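Local coordinates for toxin protein (Yersinia entomophaga, PDB 6AQK) that probably transfers ADP-ribose to a target molecule, as the C-terminal ADP-ribosyltransferase domain of the insect pathogen's RHS2 toxin, at residues Leu201-Ser206 with Ser217-Ile222. Residues are numbered along the deposited sequence; the frame is centred on the assembly and turned at random.
Sequences LPEGRS and SHRYII
The carbonyl oxygen of L201 receives NE of R219 at 2.7 Å in an almost straight bond, with an N-H...O angle of 171°, and lies close to the plane of the guanidinium. One residue thus exchanges two bonds with R219, since L201 N donates in turn to R219 O at 2.8 Å, approaching from above that carbonyl's plane. The R219 side chain reaches this position by folding twice, at chi2 (-80°) and chi3 (66°), which brings its end back against the 201-206 loop. There NH1 makes a weak, bent bond to P202 O (2.9 Å), the same oxygen that accepts R205 N and closes the type II beta turn P202-R205, with G204 at its third position. E203, at the second position of the turn, sets its CA over one guanidinium face, offset toward the rim, while the E203 and R219 side chains cross at about a right angle. OE1 of E203 stays 3.9 Å from NH2 of R219, a long salt bridge that acts through charge alone; NH2 has a hydrogen bond to T216 O. The turn follows strand 192-200, and R219 immediately precedes strand 220-226, its antiparallel neighbour in the central mixed sheet, so the contact lies where the connection through helix 211-214 leaves and re-enters the sheet. A water hydrogen-bonded to R205 O and H218 O bridges the two segments beside the arginine. On the apolar side, L201 CD1 rests 3.8 Å from I221 CG1, and I221 also touches M162 and Q199 of the flanking strands.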
ATOM      1  N   LEU A 201       1.310  20.485  -0.339  1.00 31.75           N
ATOM      2  CA  LEU A 201       1.554  21.199  -1.588  1.00 35.04           C
ATOM      3  C   LEU A 201       0.273  21.895  -1.985  1.00 35.23           C
ATOM      4  O   LEU A 201      -0.715  21.263  -2.460  1.00 35.39           O
ATOM      5  CB  LEU A 201       2.038  20.235  -2.685  1.00 36.87           C
ATOM      6  CG  LEU A 201       3.446  19.596  -2.590  1.00 35.79           C
ATOM      7  CD1 LEU A 201       3.594  18.527  -3.666  1.00 33.87           C
ATOM      8  CD2 LEU A 201       4.604  20.587  -2.651  1.00 40.95           C
ATOM      9  N   PRO A 202       0.242  23.221  -1.855  1.00 40.48           N
ATOM     10  CA  PRO A 202      -0.920  23.928  -2.457  1.00 39.05           C
ATOM     11  C   PRO A 202      -1.198  23.630  -3.951  1.00 35.71           C
ATOM     12  O   PRO A 202      -0.362  23.130  -4.678  1.00 43.01           O
ATOM     13  CB  PRO A 202      -0.563  25.434  -2.275  1.00 41.03           C
ATOM     14  CG  PRO A 202       0.505  25.467  -1.228  1.00 39.47           C
ATOM     15  CD  PRO A 202       1.242  24.138  -1.301  1.00 38.38           C
ATOM     16  N   GLU A 203      -2.394  23.929  -4.390  1.00 42.29           N
ATOM     17  CA  GLU A 203      -2.753  23.929  -5.817  1.00 50.65           C
ATOM     18  C   GLU A 203      -1.726  24.607  -6.690  1.00 44.72           C
ATOM     19  O   GLU A 203      -1.175  25.627  -6.320  1.00 41.60           O
ATOM     20  CB  GLU A 203      -4.085  24.658  -6.030  1.00 60.52           C
ATOM     21  CG  GLU A 203      -5.318  23.921  -5.549  1.00 69.12           C
ATOM     22  CD  GLU A 203      -5.625  22.675  -6.350  1.00 75.70           C
ATOM     23  OE1 GLU A 203      -5.117  22.524  -7.489  1.00 88.71           O
ATOM     24  OE2 GLU A 203      -6.375  21.832  -5.825  1.00 71.52           O
ATOM     25  N   GLY A 204      -1.411  24.009  -7.817  1.00 44.30           N
ATOM     26  CA  GLY A 204      -0.338  24.549  -8.663  1.00 46.95           C
ATOM     27  C   GLY A 204       1.090  24.251  -8.268  1.00 49.16           C
ATOM     28  O   GLY A 204       1.971  24.412  -9.101  1.00 55.23           O
ATOM     29  N   ARG A 205       1.346  23.787  -7.043  1.00 39.24           N
ATOM     30  CA  ARG A 205       2.708  23.508  -6.569  1.00 39.18           C
ATOM     31  C   ARG A 205       3.036  22.032  -6.835  1.00 44.99           C
ATOM     32  O   ARG A 205       2.107  21.203  -6.879  1.00 38.05           O
ATOM     33  CB  ARG A 205       2.831  23.792  -5.083  1.00 41.37           C
ATOM     34  CG  ARG A 205       2.571  25.251  -4.697  1.00 48.83           C
ATOM     35  CD  ARG A 205       3.554  26.233  -5.353  1.00 45.80           C
ATOM     36  NE  ARG A 205       4.932  25.934  -5.022  1.00 41.17           N
ATOM     37  CZ  ARG A 205       5.561  26.248  -3.900  1.00 47.97           C
ATOM     38  NH1 ARG A 205       4.955  26.925  -2.938  1.00 49.43           N
ATOM     39  NH2 ARG A 205       6.839  25.874  -3.747  1.00 51.11           N
ATOM     40  N   SER A 206       4.320  21.739  -7.030  1.00 39.74           N
ATOM     41  CA  SER A 206       4.792  20.373  -7.370  1.00 42.37           C
ATOM     42  C   SER A 206       5.858  19.921  -6.395  1.00 43.62           C
ATOM     43  O   SER A 206       6.692  20.717  -5.929  1.00 39.89           O
ATOM     44  CB  SER A 206       5.394  20.332  -8.766  1.00 46.87           C
ATOM     45  OG  SER A 206       4.511  20.838  -9.746  1.00 42.83           O
ATOM     46  N   SER A 217      -0.838  17.323  -9.434  1.00 38.04           N
ATOM     47  CA  SER A 217      -2.006  16.782  -8.803  1.00 32.01           C
ATOM     48  C   SER A 217      -1.847  16.306  -7.359  1.00 34.97           C
ATOM     49  O   SER A 217      -2.847  16.157  -6.680  1.00 33.77           O
ATOM     50  CB  SER A 217      -2.536  15.644  -9.649  1.00 36.58           C
ATOM     51  OG  SER A 217      -2.611  15.983 -10.992  1.00 39.80           O
ATOM     52  N   HIS A 218      -0.607  16.111  -6.851  1.00 30.63           N
ATOM     53  CA  HIS A 218      -0.440  15.670  -5.463  1.00 31.23           C
ATOM     54  C   HIS A 218      -0.600  16.879  -4.513  1.00 36.54           C
ATOM     55  O   HIS A 218       0.104  17.864  -4.611  1.00 36.96           O
ATOM     56  CB  HIS A 218       0.968  15.048  -5.257  1.00 31.62           C
ATOM     57  CG  HIS A 218       1.362  14.076  -6.316  1.00 29.88           C
ATOM     58  ND1 HIS A 218       0.508  13.089  -6.759  1.00 31.32           N
ATOM     59  CD2 HIS A 218       2.508  13.934  -7.034  1.00 30.08           C
ATOM     60  CE1 HIS A 218       1.102  12.389  -7.707  1.00 30.89           C
ATOM     61  NE2 HIS A 218       2.313  12.890  -7.907  1.00 31.96           N
ATOM     62  N   ARG A 219      -1.470  16.773  -3.544  1.00 30.39           N
ATOM     63  CA  ARG A 219      -1.511  17.733  -2.432  1.00 32.14           C
ATOM     64  C   ARG A 219      -0.638  17.306  -1.261  1.00 36.41           C
ATOM     65  O   ARG A 219      -0.293  18.134  -0.420  1.00 34.74           O
ATOM     66  CB  ARG A 219      -2.992  18.005  -1.988  1.00 33.53           C
ATOM     67  CG  ARG A 219      -3.936  18.375  -3.151  1.00 36.62           C
ATOM     68  CD  ARG A 219      -3.807  19.858  -3.558  1.00 35.80           C
ATOM     69  NE  ARG A 219      -2.535  20.306  -4.134  1.00 37.39           N
ATOM     70  CZ  ARG A 219      -2.172  20.157  -5.422  1.00 35.90           C
ATOM     71  NH1 ARG A 219      -0.985  20.576  -5.822  1.00 38.86           N
ATOM     72  NH2 ARG A 219      -2.952  19.546  -6.322  1.00 39.93           N
ATOM     73  N   TYR A 220      -0.337  16.014  -1.133  1.00 29.46           N
ATOM     74  CA  TYR A 220       0.415  15.491   0.003  1.00 32.62           C
ATOM     75  C   TYR A 220       1.486  14.490  -0.475  1.00 32.81           C
ATOM     76  O   TYR A 220       1.221  13.651  -1.336  1.00 29.92           O
ATOM     77  CB  TYR A 220      -0.484  14.753   1.015  1.00 33.33           C
ATOM     78  CG  TYR A 220      -1.466  15.709   1.564  1.00 34.73           C
ATOM     79  CD1 TYR A 220      -1.081  16.583   2.557  1.00 40.20           C
ATOM     80  CD2 TYR A 220      -2.722  15.850   0.994  1.00 38.92           C
ATOM     81  CE1 TYR A 220      -1.945  17.549   3.030  1.00 41.39           C
ATOM     82  CE2 TYR A 220      -3.623  16.837   1.436  1.00 37.42           C
ATOM     83  CZ  TYR A 220      -3.198  17.689   2.463  1.00 45.07           C
ATOM     84  OH  TYR A 220      -3.997  18.704   2.978  1.00 44.98           O
ATOM     85  N   ILE A 221       2.682  14.654   0.073  1.00 27.90           N
ATOM     86  CA  ILE A 221       3.798  13.753  -0.122  1.00 31.28           C
ATOM     87  C   ILE A 221       4.193  13.098   1.183  1.00 32.50           C
ATOM     88  O   ILE A 221       4.439  13.768   2.207  1.00 33.12           O
ATOM     89  CB  ILE A 221       5.038  14.454  -0.714  1.00 32.76           C
ATOM     90  CG1 ILE A 221       4.648  15.329  -1.946  1.00 29.20           C
ATOM     91  CG2 ILE A 221       6.115  13.401  -1.049  1.00 32.33           C
ATOM     92  CD1 ILE A 221       4.103  14.595  -3.189  1.00 30.11           C
ATOM     93  N   ILE A 222       4.222  11.785   1.156  1.00 27.46           N
ATOM     94  CA  ILE A 222       4.753  11.018   2.283  1.00 29.44           C
ATOM     95  C   ILE A 222       6.125  10.507   1.876  1.00 26.47           C
ATOM     96  O   ILE A 222       6.240   9.721   0.999  1.00 26.39           O
ATOM     97  CB  ILE A 222       3.847   9.859   2.680  1.00 27.65           C
ATOM     98  CG1 ILE A 222       2.400  10.339   2.898  1.00 29.15           C
ATOM     99  CG2 ILE A 222       4.438   9.185   3.887  1.00 28.15           C
ATOM    100  CD1 ILE A 222       1.437   9.168   3.041  1.00 29.67           C
TER
HETATM  101  O   HOH W   1       1.548  18.584  -6.868  1.00 32.96           O